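Local coordinates for malonyl coenzyme A-acyl carrier protein transacylase (Helicobacter pylori, PDB 2H1Y), which probably transfers the malonyl group from malonyl-CoA to the holo acyl carrier protein, the step that supplies malonyl-ACP, at residues Asn139-Met144 with Val181-Lys186; Met144-Gly149 with Val201-Ser206; Glu153-Leu158 with Pro190-Met195; Lys163-Ala168 with Val176-Val181; Val264-Cys269 with Gly291-Leu296. All coordinates share one frame; numbering follows the deposited sequence.

Contact 1: residues Asn139-Met144 with Val181-Lys186; sequences NKDASM and VKDDLK
Lys182 N, at the first turn of helix 182-185, donates to Asp141 O: the bond is 2.8 Å long with an N-H...O angle of 173°. The same carbonyl oxygen also takes a CA-H contact from Val181, which occupies the N-cap position of the helix and pairs with Ala142 in an antiparallel non-hydrogen-bonded bridge. This is the close-fitting part. Further in, buried Leu185 brings its CD1 branch to 3.7 Å from Ser143 O, while Lys182 lays its CD 4.1 Å from Ser143 CB. The solvent side is looser. Lys182 has CG anti to its backbone N (chi1 177°), its chain then bends at each later torsion, and NZ ends 6.1 Å from Asp141 OD1, too far for a salt bridge; it makes a cation-pi contact with Phe202 instead. Asp141 OD2 rests against Lys182 CB and sits 4.1 Å from Asp183 OD2, a like-charged neighbour on the exposed side that could raise the proton affinity of both carboxylates a little. The residue just before strand 142-148 is bonded to the first turn of helix 182-185, joining the opening beta strand to the second helical region, as expected in the ferredoxin-like small subdomain of FabD-type acyltransferases.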
# COMPACT_ATOMS: atom_id res chain seq x y z
N ASN A 139 4.30 -0.13 23.49
CA ASN A 139 4.95 -0.81 24.62
C ASN A 139 5.27 -2.27 24.28
O ASN A 139 5.01 -3.18 25.08
CB ASN A 139 4.08 -0.74 25.90
CG ASN A 139 3.44 0.65 26.12
OD1 ASN A 139 4.13 1.65 26.36
ND2 ASN A 139 2.10 0.69 26.06
N LYS A 140 5.81 -2.50 23.08
CA LYS A 140 6.28 -3.83 22.72
C LYS A 140 7.69 -3.78 22.15
O LYS A 140 8.41 -4.79 22.10
CB LYS A 140 5.32 -4.48 21.73
CG LYS A 140 4.14 -5.17 22.37
CD LYS A 140 4.54 -6.57 22.85
CE LYS A 140 3.57 -7.62 22.33
NZ LYS A 140 4.28 -8.90 21.99
N ASP A 141 8.08 -2.56 21.76
CA ASP A 141 9.32 -2.28 21.04
C ASP A 141 9.32 -2.97 19.68
O ASP A 141 10.22 -3.75 19.33
CB ASP A 141 10.57 -2.63 21.86
CG ASP A 141 11.83 -1.93 21.32
OD1 ASP A 141 11.69 -0.79 20.83
OD2 ASP A 141 12.93 -2.52 21.37
N ALA A 142 8.27 -2.68 18.92
CA ALA A 142 8.03 -3.37 17.68
C ALA A 142 8.69 -2.61 16.55
O ALA A 142 8.77 -1.37 16.58
CB ALA A 142 6.54 -3.49 17.43
N SER A 143 9.19 -3.35 15.57
CA SER A 143 9.71 -2.73 14.38
C SER A 143 9.62 -3.63 13.15
O SER A 143 9.18 -4.78 13.24
CB SER A 143 11.15 -2.28 14.59
OG SER A 143 11.49 -1.35 13.57
N MET A 144 10.03 -3.09 12.01
CA MET A 144 10.17 -3.84 10.78
C MET A 144 11.58 -3.66 10.17
O MET A 144 12.21 -2.61 10.33
CB MET A 144 9.04 -3.49 9.82
CG MET A 144 7.75 -4.22 10.19
SD MET A 144 6.29 -3.65 9.34
CE MET A 144 6.33 -4.59 7.82
N VAL A 181 9.96 -7.92 17.52
CA VAL A 181 10.53 -7.17 18.63
C VAL A 181 11.91 -6.74 18.15
O VAL A 181 12.69 -7.56 17.64
CB VAL A 181 10.61 -8.00 19.94
CG1 VAL A 181 11.25 -7.20 21.07
CG2 VAL A 181 9.22 -8.48 20.36
N LYS A 182 12.16 -5.45 18.28
CA LYS A 182 13.38 -4.82 17.81
C LYS A 182 14.61 -5.65 18.12
O LYS A 182 15.21 -6.20 17.21
CB LYS A 182 13.51 -3.42 18.40
CG LYS A 182 14.79 -2.71 18.00
CD LYS A 182 14.65 -2.08 16.65
CE LYS A 182 14.57 -0.58 16.78
NZ LYS A 182 15.91 -0.03 16.52
N ASP A 183 14.95 -5.78 19.40
CA ASP A 183 16.19 -6.45 19.78
C ASP A 183 16.29 -7.82 19.15
O ASP A 183 17.37 -8.23 18.73
CB ASP A 183 16.33 -6.56 21.30
CG ASP A 183 16.24 -5.22 22.01
OD1 ASP A 183 15.70 -5.21 23.14
OD2 ASP A 183 16.70 -4.18 21.47
N ASP A 184 15.15 -8.52 19.07
CA ASP A 184 15.10 -9.85 18.49
C ASP A 184 15.45 -9.86 16.99
O ASP A 184 15.99 -10.84 16.50
CB ASP A 184 13.72 -10.48 18.72
CG ASP A 184 13.52 -10.96 20.15
OD1 ASP A 184 14.07 -12.04 20.48
OD2 ASP A 184 12.81 -10.29 20.93
N LEU A 185 15.13 -8.77 16.30
CA LEU A 185 15.51 -8.57 14.89
C LEU A 185 16.96 -8.10 14.79
O LEU A 185 17.80 -8.68 14.07
CB LEU A 185 14.61 -7.50 14.25
CG LEU A 185 13.13 -7.76 14.00
CD1 LEU A 185 12.41 -6.44 13.74
CD2 LEU A 185 12.95 -8.72 12.83
N LYS A 186 17.21 -7.03 15.54
CA LYS A 186 18.49 -6.36 15.68
C LYS A 186 19.53 -7.30 16.29
O LYS A 186 20.49 -6.84 16.89
CB LYS A 186 18.25 -5.16 16.61
CG LYS A 186 19.17 -3.95 16.51
CD LYS A 186 18.74 -2.88 17.55
CE LYS A 186 19.80 -1.80 17.77
NZ LYS A 186 21.03 -2.30 18.49

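Contact 2: residues Met144-Gly149 with Val201-Ser206; sequences MMVVLG and VFLEMS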
# COMPACT_ATOMS: atom_id res chain seq x y z
N MET A 144 10.03 -3.09 12.01
CA MET A 144 10.17 -3.84 10.78
C MET A 144 11.58 -3.66 10.17
O MET A 144 12.21 -2.61 10.33
CB MET A 144 9.04 -3.49 9.82
CG MET A 144 7.75 -4.22 10.19
SD MET A 144 6.29 -3.65 9.34
CE MET A 144 6.33 -4.59 7.82
N MET A 145 12.07 -4.70 9.50
CA MET A 145 13.46 -4.70 9.06
C MET A 145 13.62 -5.24 7.65
O MET A 145 13.38 -6.43 7.40
CB MET A 145 14.30 -5.51 10.07
CG MET A 145 15.75 -5.73 9.68
SD MET A 145 16.70 -6.65 10.92
CE MET A 145 16.13 -8.33 10.64
N VAL A 146 14.07 -4.39 6.74
CA VAL A 146 14.31 -4.83 5.35
C VAL A 146 15.59 -5.68 5.27
O VAL A 146 16.65 -5.25 5.70
CB VAL A 146 14.40 -3.63 4.34
CG1 VAL A 146 14.44 -4.13 2.93
CG2 VAL A 146 13.22 -2.73 4.46
N VAL A 147 15.47 -6.88 4.72
CA VAL A 147 16.63 -7.70 4.40
C VAL A 147 16.78 -7.80 2.88
O VAL A 147 15.81 -7.87 2.17
CB VAL A 147 16.53 -9.13 5.00
CG1 VAL A 147 17.88 -9.84 4.93
CG2 VAL A 147 16.06 -9.10 6.45
N LEU A 148 18.02 -7.80 2.39
CA LEU A 148 18.26 -7.85 0.95
C LEU A 148 19.20 -8.97 0.57
O LEU A 148 20.31 -9.07 1.08
CB LEU A 148 18.86 -6.52 0.49
CG LEU A 148 18.24 -5.89 -0.75
CD1 LEU A 148 17.39 -4.66 -0.33
CD2 LEU A 148 19.35 -5.48 -1.72
N GLY A 149 18.74 -9.84 -0.32
CA GLY A 149 19.60 -10.88 -0.86
C GLY A 149 19.56 -12.26 -0.22
O GLY A 149 20.29 -13.16 -0.66
N VAL A 201 18.32 -2.89 6.63
CA VAL A 201 17.80 -1.58 7.05
C VAL A 201 16.57 -1.75 7.94
O VAL A 201 15.63 -2.47 7.57
CB VAL A 201 17.38 -0.72 5.82
CG1 VAL A 201 16.74 0.61 6.26
CG2 VAL A 201 18.56 -0.48 4.89
N PHE A 202 16.56 -1.08 9.08
CA PHE A 202 15.35 -0.97 9.90
C PHE A 202 14.42 0.12 9.38
O PHE A 202 14.84 1.25 9.18
CB PHE A 202 15.71 -0.65 11.35
CG PHE A 202 16.13 -1.84 12.13
CD1 PHE A 202 15.19 -2.58 12.84
CD2 PHE A 202 17.46 -2.25 12.13
CE1 PHE A 202 15.56 -3.69 13.56
CE2 PHE A 202 17.86 -3.37 12.85
CZ PHE A 202 16.91 -4.09 13.57
N LEU A 203 13.15 -0.22 9.18
CA LEU A 203 12.16 0.79 8.82
C LEU A 203 11.90 1.70 10.02
O LEU A 203 12.22 1.37 11.15
CB LEU A 203 10.88 0.14 8.28
CG LEU A 203 10.69 0.12 6.75
CD1 LEU A 203 11.95 -0.25 5.97
CD2 LEU A 203 9.54 -0.77 6.33
N GLU A 204 11.32 2.86 9.75
CA GLU A 204 11.17 3.89 10.76
C GLU A 204 9.74 3.91 11.27
O GLU A 204 8.85 4.53 10.66
CB GLU A 204 11.55 5.25 10.15
CG GLU A 204 11.74 6.39 11.15
CD GLU A 204 12.69 7.44 10.62
OE1 GLU A 204 12.32 8.64 10.60
OE2 GLU A 204 13.81 7.05 10.21
N MET A 205 9.52 3.21 12.38
CA MET A 205 8.19 3.00 12.95
C MET A 205 8.29 2.03 14.13
O MET A 205 9.12 1.10 14.10
CB MET A 205 7.21 2.45 11.90
CG MET A 205 7.75 1.21 11.15
SD MET A 205 6.86 0.84 9.63
CE MET A 205 7.56 2.06 8.49
N SER A 206 7.47 2.25 15.15
CA SER A 206 7.36 1.30 16.26
C SER A 206 6.12 0.43 16.09
O SER A 206 5.30 0.31 17.01
CB SER A 206 7.31 2.03 17.61
OG SER A 206 7.77 3.37 17.51
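Met145 lies across the ring of Phe202, its partner in an antiparallel non-hydrogen-bonded pair, and can be followed outward atom by atom. Met145 CB is over the ring face, 4.1 Å from Phe202 CD1. With CG anti to the backbone N (chi1 174°), the next carbon stands almost on the ring normal, and Met145 CG is 4.3 Å from the Phe202 ring centroid, a clear CH-pi contact. Met145 SD has moved toward the far rim: it is 3.7 Å from Phe202 CZ and approaches obliquely, 29° off the normal, as a Met-aromatic contact. A bend at the last torsion then turns CE off the ring and onto Leu192. The backbones hold this pair from both ends. Val146 and Val201 exchange two hydrogen bonds, Val146 N to Val201 O at 2.6 Å and Val201 N to Val146 O at 3.0 Å, and beyond Phe202 Leu203 N donates to Met144 O at 2.8 Å. Val146 and Val201 point to the other face of the sheet, with CB of Val146 4.4 Å from CB of Val201. Strand 142-148 has edge strand 199-202 along one side and strand 175-179 along the other, and the Met145 and Phe202 face is covered by helix 189-195, through Leu192 and Glu189.

Contact 3: residues Glu153-Leu158 with Pro190-Met195; sequences ESLLSL and PTLKEM
Leu155 and Leu192 meet through their CD2 methyls, 3.6 Å apart, with the two side chains crossing at about a right angle. Leu158 comes to the same methyl from the next turn, its CD2 4.1 Å from Leu192 CD2, and that branch also lies 4.0 Å from Met195 SD. Met195 carries the contact on past its sulfur: the chain runs extended to SD and turns at the last torsion (chi3 74°), which lays CE against Ser154, 3.5 Å from Ser154 CB. No hydrogen bond spans the pair, so dispersion and burial hold it. The short axes stay 12.0 Å apart and run nearly antiparallel, at 154°, and the gap is bridged by long apolar side chains. These are the two helices that cover one face of the antiparallel sheet in the ferredoxin-like beta-alpha-beta-beta-alpha-beta subdomain. Beneath them, Leu192 packs on Val147 of strand 142-148 and Leu155 on Cys167 of strand 165-172. Val150, in the loop entering the first helix, touches both Leu155 and Met195. On the outward side of helix 152-160, Ser157 OG donates to Glu153 O at 3.1 Å, and that oxygen also receives Ser157 N from the opposite face of its plane.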
# COMPACT_ATOMS: atom_id res chain seq x y z
N GLU A 153 12.59 -18.53 1.08
CA GLU A 153 12.43 -19.78 1.85
C GLU A 153 13.37 -19.88 3.06
O GLU A 153 12.99 -20.41 4.10
CB GLU A 153 12.52 -21.04 0.97
CG GLU A 153 13.19 -20.88 -0.40
CD GLU A 153 12.33 -20.10 -1.44
OE1 GLU A 153 11.38 -20.69 -2.02
OE2 GLU A 153 12.64 -18.91 -1.68
N SER A 154 14.58 -19.35 2.91
CA SER A 154 15.55 -19.35 4.00
C SER A 154 15.12 -18.47 5.17
O SER A 154 15.38 -18.80 6.32
CB SER A 154 16.91 -18.92 3.49
OG SER A 154 17.49 -19.99 2.78
N LEU A 155 14.46 -17.36 4.88
CA LEU A 155 14.01 -16.46 5.95
C LEU A 155 12.76 -17.01 6.59
O LEU A 155 12.54 -16.84 7.79
CB LEU A 155 13.77 -15.05 5.43
CG LEU A 155 14.98 -14.37 4.80
CD1 LEU A 155 14.58 -13.19 3.97
CD2 LEU A 155 15.91 -13.95 5.87
N LEU A 156 11.93 -17.66 5.78
CA LEU A 156 10.75 -18.31 6.29
C LEU A 156 11.16 -19.28 7.39
O LEU A 156 10.70 -19.17 8.53
CB LEU A 156 9.98 -19.00 5.17
CG LEU A 156 8.48 -19.14 5.47
CD1 LEU A 156 7.70 -17.84 5.19
CD2 LEU A 156 7.89 -20.31 4.68
N SER A 157 12.07 -20.20 7.08
CA SER A 157 12.46 -21.17 8.09
C SER A 157 13.31 -20.59 9.21
O SER A 157 13.27 -21.10 10.33
CB SER A 157 13.12 -22.42 7.49
OG SER A 157 14.00 -22.06 6.46
N LEU A 158 14.04 -19.52 8.93
CA LEU A 158 14.75 -18.83 10.01
C LEU A 158 13.76 -18.20 10.99
O LEU A 158 13.94 -18.31 12.21
CB LEU A 158 15.72 -17.79 9.48
CG LEU A 158 16.30 -16.79 10.50
CD1 LEU A 158 17.16 -17.48 11.52
CD2 LEU A 158 17.11 -15.75 9.79
N PRO A 190 24.17 -11.27 12.57
CA PRO A 190 25.35 -12.05 12.20
C PRO A 190 25.00 -13.34 11.46
O PRO A 190 25.81 -13.86 10.70
CB PRO A 190 26.01 -12.40 13.55
CG PRO A 190 25.21 -11.68 14.61
CD PRO A 190 23.88 -11.36 14.02
N THR A 191 23.79 -13.84 11.70
CA THR A 191 23.26 -15.01 11.04
C THR A 191 22.77 -14.64 9.63
O THR A 191 22.99 -15.38 8.67
CB THR A 191 22.11 -15.62 11.87
OG1 THR A 191 22.40 -15.47 13.27
CG2 THR A 191 21.89 -17.09 11.53
N LEU A 192 22.11 -13.49 9.51
CA LEU A 192 21.67 -13.00 8.22
C LEU A 192 22.87 -12.74 7.33
O LEU A 192 22.90 -13.15 6.17
CB LEU A 192 20.86 -11.72 8.37
CG LEU A 192 19.43 -11.89 8.89
CD1 LEU A 192 18.87 -10.56 9.38
CD2 LEU A 192 18.56 -12.48 7.83
N LYS A 193 23.87 -12.08 7.91
CA LYS A 193 25.12 -11.77 7.22
C LYS A 193 25.67 -13.04 6.59
O LYS A 193 25.98 -13.07 5.40
CB LYS A 193 26.13 -11.19 8.22
CG LYS A 193 27.52 -10.92 7.64
CD LYS A 193 27.80 -9.43 7.49
CE LYS A 193 28.60 -8.90 8.69
NZ LYS A 193 28.94 -7.45 8.55
N GLU A 194 25.77 -14.08 7.41
CA GLU A 194 26.35 -15.35 7.00
C GLU A 194 25.51 -16.04 5.95
O GLU A 194 26.01 -16.88 5.21
CB GLU A 194 26.48 -16.23 8.23
CG GLU A 194 27.37 -17.44 8.06
CD GLU A 194 27.27 -18.39 9.22
OE1 GLU A 194 27.83 -19.49 9.13
OE2 GLU A 194 26.63 -18.04 10.23
N MET A 195 24.23 -15.70 5.90
CA MET A 195 23.30 -16.28 4.93
C MET A 195 23.35 -15.52 3.59
O MET A 195 22.76 -15.95 2.60
CB MET A 195 21.88 -16.29 5.48
CG MET A 195 21.63 -17.19 6.69
SD MET A 195 19.91 -17.09 7.32
CE MET A 195 19.03 -18.01 6.06

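Contact 4: residues Lys163-Ala168 with Val176-Val181; sequences KNVWCA and VVLAGV
Cys167 and Leu178 both turn their gamma atoms anti to the carbonyl carbon (chi1 -65° and -53°), and this brings Cys167 SG to 3.7 Å from Leu178 CD2 on one face of the sheet. Trp166 uses the same first torsion to fold its indole back along the other face, where the edge carbon CE3 comes 3.8 Å from Ala179 O. Asn164 and Val181 lie side by side, with Asn164 CB 3.9 Å from Val181 CG2. Strands 165-172 and 175-179 form a beta hairpin at one side of the four-stranded antiparallel sheet of the ferredoxin-like subdomain, with 165-172 as its edge strand and 175-179 next to it. Trp166 and Ala179 are a hydrogen-bonded pair within these segments: Trp166 N reaches Ala179 O at 2.8 Å, and Ala179 N returns to Trp166 O at 2.6 Å. Ala168 N continues the pattern to Val177 O at 2.7 Å, and at the other end Val181 N meets Asn164 O at 3.2 Å, just after the chain turns a corner at Gly180. Above Cys167 and Val165 sits Cys159 of helix 152-160, with Leu185 of helix 182-185 against Val165 and Leu178; across the sheet, Met144 packs on Ala168 and Val177.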
# COMPACT_ATOMS: atom_id res chain seq x y z
N LYS A 163 12.04 -17.07 17.96
CA LYS A 163 11.02 -16.35 18.73
C LYS A 163 10.95 -14.86 18.35
O LYS A 163 11.97 -14.21 18.15
CB LYS A 163 11.26 -16.50 20.24
CG LYS A 163 11.06 -17.95 20.79
CD LYS A 163 11.02 -17.98 22.36
CE LYS A 163 11.46 -19.34 22.97
NZ LYS A 163 10.49 -20.45 22.72
N ASN A 164 9.72 -14.37 18.22
CA ASN A 164 9.43 -12.95 18.09
C ASN A 164 9.78 -12.27 16.76
O ASN A 164 9.88 -11.05 16.68
CB ASN A 164 9.96 -12.18 19.31
CG ASN A 164 9.17 -12.51 20.60
OD1 ASN A 164 9.73 -12.51 21.69
ND2 ASN A 164 7.87 -12.79 20.46
N VAL A 165 9.90 -13.06 15.70
CA VAL A 165 10.29 -12.57 14.39
C VAL A 165 9.45 -13.26 13.32
O VAL A 165 9.28 -14.47 13.33
CB VAL A 165 11.80 -12.82 14.13
CG1 VAL A 165 12.20 -12.27 12.78
CG2 VAL A 165 12.68 -12.17 15.18
N TRP A 166 8.94 -12.48 12.39
CA TRP A 166 8.12 -13.02 11.32
C TRP A 166 8.43 -12.34 10.00
O TRP A 166 8.79 -11.17 9.96
CB TRP A 166 6.64 -12.79 11.65
CG TRP A 166 6.13 -13.57 12.84
CD1 TRP A 166 5.57 -14.83 12.84
CD2 TRP A 166 6.12 -13.14 14.21
NE1 TRP A 166 5.23 -15.20 14.12
CE2 TRP A 166 5.55 -14.19 14.98
CE3 TRP A 166 6.53 -11.97 14.86
CZ2 TRP A 166 5.39 -14.11 16.36
CZ3 TRP A 166 6.38 -11.89 16.23
CH2 TRP A 166 5.82 -12.96 16.97
N CYS A 167 8.26 -13.08 8.91
CA CYS A 167 8.23 -12.51 7.58
C CYS A 167 6.95 -11.70 7.32
O CYS A 167 5.83 -12.20 7.50
CB CYS A 167 8.35 -13.64 6.56
SG CYS A 167 9.93 -14.50 6.61
N ALA A 168 7.12 -10.47 6.86
CA ALA A 168 5.99 -9.54 6.71
C ALA A 168 5.71 -9.08 5.29
O ALA A 168 4.56 -8.81 4.93
CB ALA A 168 6.20 -8.35 7.62
N VAL A 176 12.97 -8.89 1.43
CA VAL A 176 12.03 -9.41 2.41
C VAL A 176 12.00 -8.53 3.66
O VAL A 176 13.03 -8.21 4.24
CB VAL A 176 12.32 -10.91 2.74
CG1 VAL A 176 11.45 -11.44 3.86
CG2 VAL A 176 12.12 -11.79 1.47
N VAL A 177 10.80 -8.12 4.06
CA VAL A 177 10.65 -7.32 5.25
C VAL A 177 10.23 -8.22 6.40
O VAL A 177 9.29 -9.00 6.27
CB VAL A 177 9.64 -6.18 5.03
CG1 VAL A 177 9.52 -5.31 6.28
CG2 VAL A 177 10.09 -5.33 3.85
N LEU A 178 10.96 -8.14 7.51
CA LEU A 178 10.66 -8.93 8.70
C LEU A 178 10.01 -8.05 9.75
O LEU A 178 10.24 -6.84 9.78
CB LEU A 178 11.91 -9.61 9.26
CG LEU A 178 12.76 -10.46 8.29
CD1 LEU A 178 14.03 -10.95 8.98
CD2 LEU A 178 12.01 -11.61 7.62
N ALA A 179 9.17 -8.65 10.60
CA ALA A 179 8.51 -7.88 11.65
C ALA A 179 8.76 -8.52 13.00
O ALA A 179 8.98 -9.72 13.09
CB ALA A 179 7.04 -7.76 11.38
N GLY A 180 8.73 -7.71 14.05
CA GLY A 180 8.89 -8.24 15.40
C GLY A 180 9.43 -7.31 16.46
O GLY A 180 9.33 -6.08 16.35
N VAL A 181 9.96 -7.92 17.52
CA VAL A 181 10.53 -7.17 18.63
C VAL A 181 11.91 -6.74 18.15
O VAL A 181 12.69 -7.56 17.64
CB VAL A 181 10.61 -8.00 19.94
CG1 VAL A 181 11.25 -7.20 21.07
CG2 VAL A 181 9.22 -8.48 20.36

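Contact 5: residues Val264-Cys269 with Gly291-Leu296; sequences VRYQDC and GLNKRL
Tyr266 and Leu296 bury the most surface here, and the phenol of Tyr266 is the centre of the contact. CG anti to the backbone N (chi1 -176°) sends its ring from the first turn of helix 266-271 toward helix 288-294. There Tyr266 OH donates to Asn293 OD1 over 3.0 Å. The ring and amide planes are only 8° apart, and Asn293 OD1 lies at the ring edge; the bond leaves the amide well off its carbonyl direction, with a C=O...O angle of 124°. Asn293 ND2 is bonded to Thr301 OG1, and the buried amide is gripped through both its oxygen and its nitrogen, which fixes its rotation. Two leucines flank the phenol from opposite sides of its plane, both obliquely: Leu292 CD1 is 4.0 Å from Tyr266 CD2, and Leu296 CD1 is 4.0 Å from Tyr266 CE2. The other branch of Leu296 packs on the aliphatic part of Gln267, with Leu296 CD2 3.9 Å from Gln267 CG. Underneath, Tyr266 and Asn293 both touch Leu18 of strand 15-19, and Tyr266 also meets Leu101 of strand 99-102. The contact joins the start of helix 266-271 to helix 288-294 and the turn that follows it, over the largely parallel sheet of the large alpha/beta subdomain, where helix 288-294 is the connection of a beta-alpha-beta crossover between strands 279-283 and 301-304.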
# COMPACT_ATOMS: atom_id res chain seq x y z
N VAL A 264 2.53 -9.83 3.36
CA VAL A 264 2.13 -9.20 2.11
C VAL A 264 2.88 -9.96 1.03
O VAL A 264 4.12 -9.93 0.98
CB VAL A 264 2.49 -7.70 2.10
CG1 VAL A 264 2.35 -7.08 0.69
CG2 VAL A 264 1.65 -6.97 3.12
N ARG A 265 2.14 -10.68 0.19
CA ARG A 265 2.76 -11.50 -0.85
C ARG A 265 2.81 -10.79 -2.18
O ARG A 265 2.27 -11.27 -3.19
CB ARG A 265 2.00 -12.82 -1.00
CG ARG A 265 2.06 -13.72 0.21
CD ARG A 265 2.09 -15.14 -0.23
NE ARG A 265 0.74 -15.66 -0.45
CZ ARG A 265 0.42 -16.58 -1.36
NH1 ARG A 265 1.35 -17.08 -2.16
NH2 ARG A 265 -0.84 -16.98 -1.46
N TYR A 266 3.47 -9.64 -2.18
CA TYR A 266 3.46 -8.76 -3.34
C TYR A 266 4.06 -9.41 -4.60
O TYR A 266 3.51 -9.27 -5.71
CB TYR A 266 4.11 -7.40 -3.03
CG TYR A 266 3.99 -6.46 -4.19
CD1 TYR A 266 2.82 -5.76 -4.43
CD2 TYR A 266 5.04 -6.33 -5.09
CE1 TYR A 266 2.72 -4.92 -5.54
CE2 TYR A 266 4.95 -5.49 -6.21
CZ TYR A 266 3.79 -4.79 -6.42
OH TYR A 266 3.71 -3.97 -7.53
N GLN A 267 5.18 -10.12 -4.41
CA GLN A 267 5.79 -10.96 -5.45
C GLN A 267 4.83 -11.95 -6.14
O GLN A 267 4.66 -11.92 -7.36
CB GLN A 267 6.97 -11.73 -4.87
CG GLN A 267 7.48 -12.80 -5.78
CD GLN A 267 8.91 -13.15 -5.49
OE1 GLN A 267 9.26 -13.59 -4.39
NE2 GLN A 267 9.76 -12.97 -6.48
N ASP A 268 4.21 -12.84 -5.35
CA ASP A 268 3.28 -13.83 -5.90
C ASP A 268 2.13 -13.15 -6.65
O ASP A 268 1.72 -13.62 -7.71
CB ASP A 268 2.73 -14.76 -4.81
CG ASP A 268 3.83 -15.55 -4.13
OD1 ASP A 268 4.79 -15.90 -4.84
OD2 ASP A 268 3.74 -15.81 -2.90
N CYS A 269 1.67 -12.03 -6.10
CA CYS A 269 0.56 -11.28 -6.68
C CYS A 269 0.88 -10.76 -8.07
O CYS A 269 0.05 -10.89 -8.97
CB CYS A 269 0.15 -10.13 -5.77
SG CYS A 269 -0.75 -10.68 -4.33
N GLY A 291 9.59 0.29 -8.81
CA GLY A 291 10.87 -0.29 -8.43
C GLY A 291 10.76 -1.79 -8.26
O GLY A 291 11.48 -2.53 -8.92
N LEU A 292 9.84 -2.24 -7.40
CA LEU A 292 9.68 -3.66 -7.15
C LEU A 292 9.39 -4.47 -8.41
O LEU A 292 9.82 -5.62 -8.51
CB LEU A 292 8.63 -3.92 -6.08
CG LEU A 292 8.87 -3.36 -4.67
CD1 LEU A 292 7.69 -3.70 -3.74
CD2 LEU A 292 10.21 -3.83 -4.03
N ASN A 293 8.68 -3.89 -9.37
CA ASN A 293 8.39 -4.57 -10.63
C ASN A 293 9.58 -4.72 -11.56
O ASN A 293 9.60 -5.61 -12.40
CB ASN A 293 7.26 -3.89 -11.40
CG ASN A 293 5.91 -3.99 -10.68
OD1 ASN A 293 5.77 -4.63 -9.63
ND2 ASN A 293 4.92 -3.33 -11.26
N LYS A 294 10.57 -3.84 -11.44
CA LYS A 294 11.79 -3.98 -12.24
C LYS A 294 12.26 -5.41 -12.11
O LYS A 294 12.54 -6.06 -13.11
CB LYS A 294 12.90 -3.03 -11.76
CG LYS A 294 12.70 -1.55 -12.11
CD LYS A 294 12.32 -1.35 -13.58
CE LYS A 294 12.03 0.11 -13.87
NZ LYS A 294 12.04 0.35 -15.33
N ARG A 295 12.29 -5.90 -10.86
CA ARG A 295 12.78 -7.25 -10.56
C ARG A 295 11.72 -8.34 -10.80
O ARG A 295 12.02 -9.52 -10.69
CB ARG A 295 13.27 -7.36 -9.10
CG ARG A 295 14.02 -6.15 -8.52
CD ARG A 295 15.52 -6.15 -8.83
NE ARG A 295 15.78 -5.21 -9.92
CZ ARG A 295 16.02 -5.58 -11.17
NH1 ARG A 295 16.08 -6.87 -11.49
NH2 ARG A 295 16.21 -4.65 -12.11
N LEU A 296 10.50 -7.94 -11.14
CA LEU A 296 9.37 -8.88 -11.18
C LEU A 296 8.67 -9.04 -12.52
O LEU A 296 7.93 -9.99 -12.72
CB LEU A 296 8.33 -8.44 -10.15
CG LEU A 296 8.69 -8.69 -8.70
CD1 LEU A 296 7.76 -7.88 -7.82
CD2 LEU A 296 8.63 -10.20 -8.40

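How the contacts relate
Contacts 1 to 4 build one compact unit, the antiparallel sheet and its covering helices. Contacts 1, 2 and 4 lie 9 to 11 Å apart, centre to centre, and all reach that sheet, in which strand 142-148 sits between 175-179 and 199-202. Contact 1 shares Met144 with contact 2 and Val181 with contact 4. Contact 4 is nested within the loops closed by contacts 1, 2 and 3; contact 3, the helix pair, is itself nested in that of contact 2. Contact 5 follows later in the chain, its centre about 19 Å from that of contact 4, and a probable hydrogen bond between Val264 N and Ala168 O links the small subdomain to the large one.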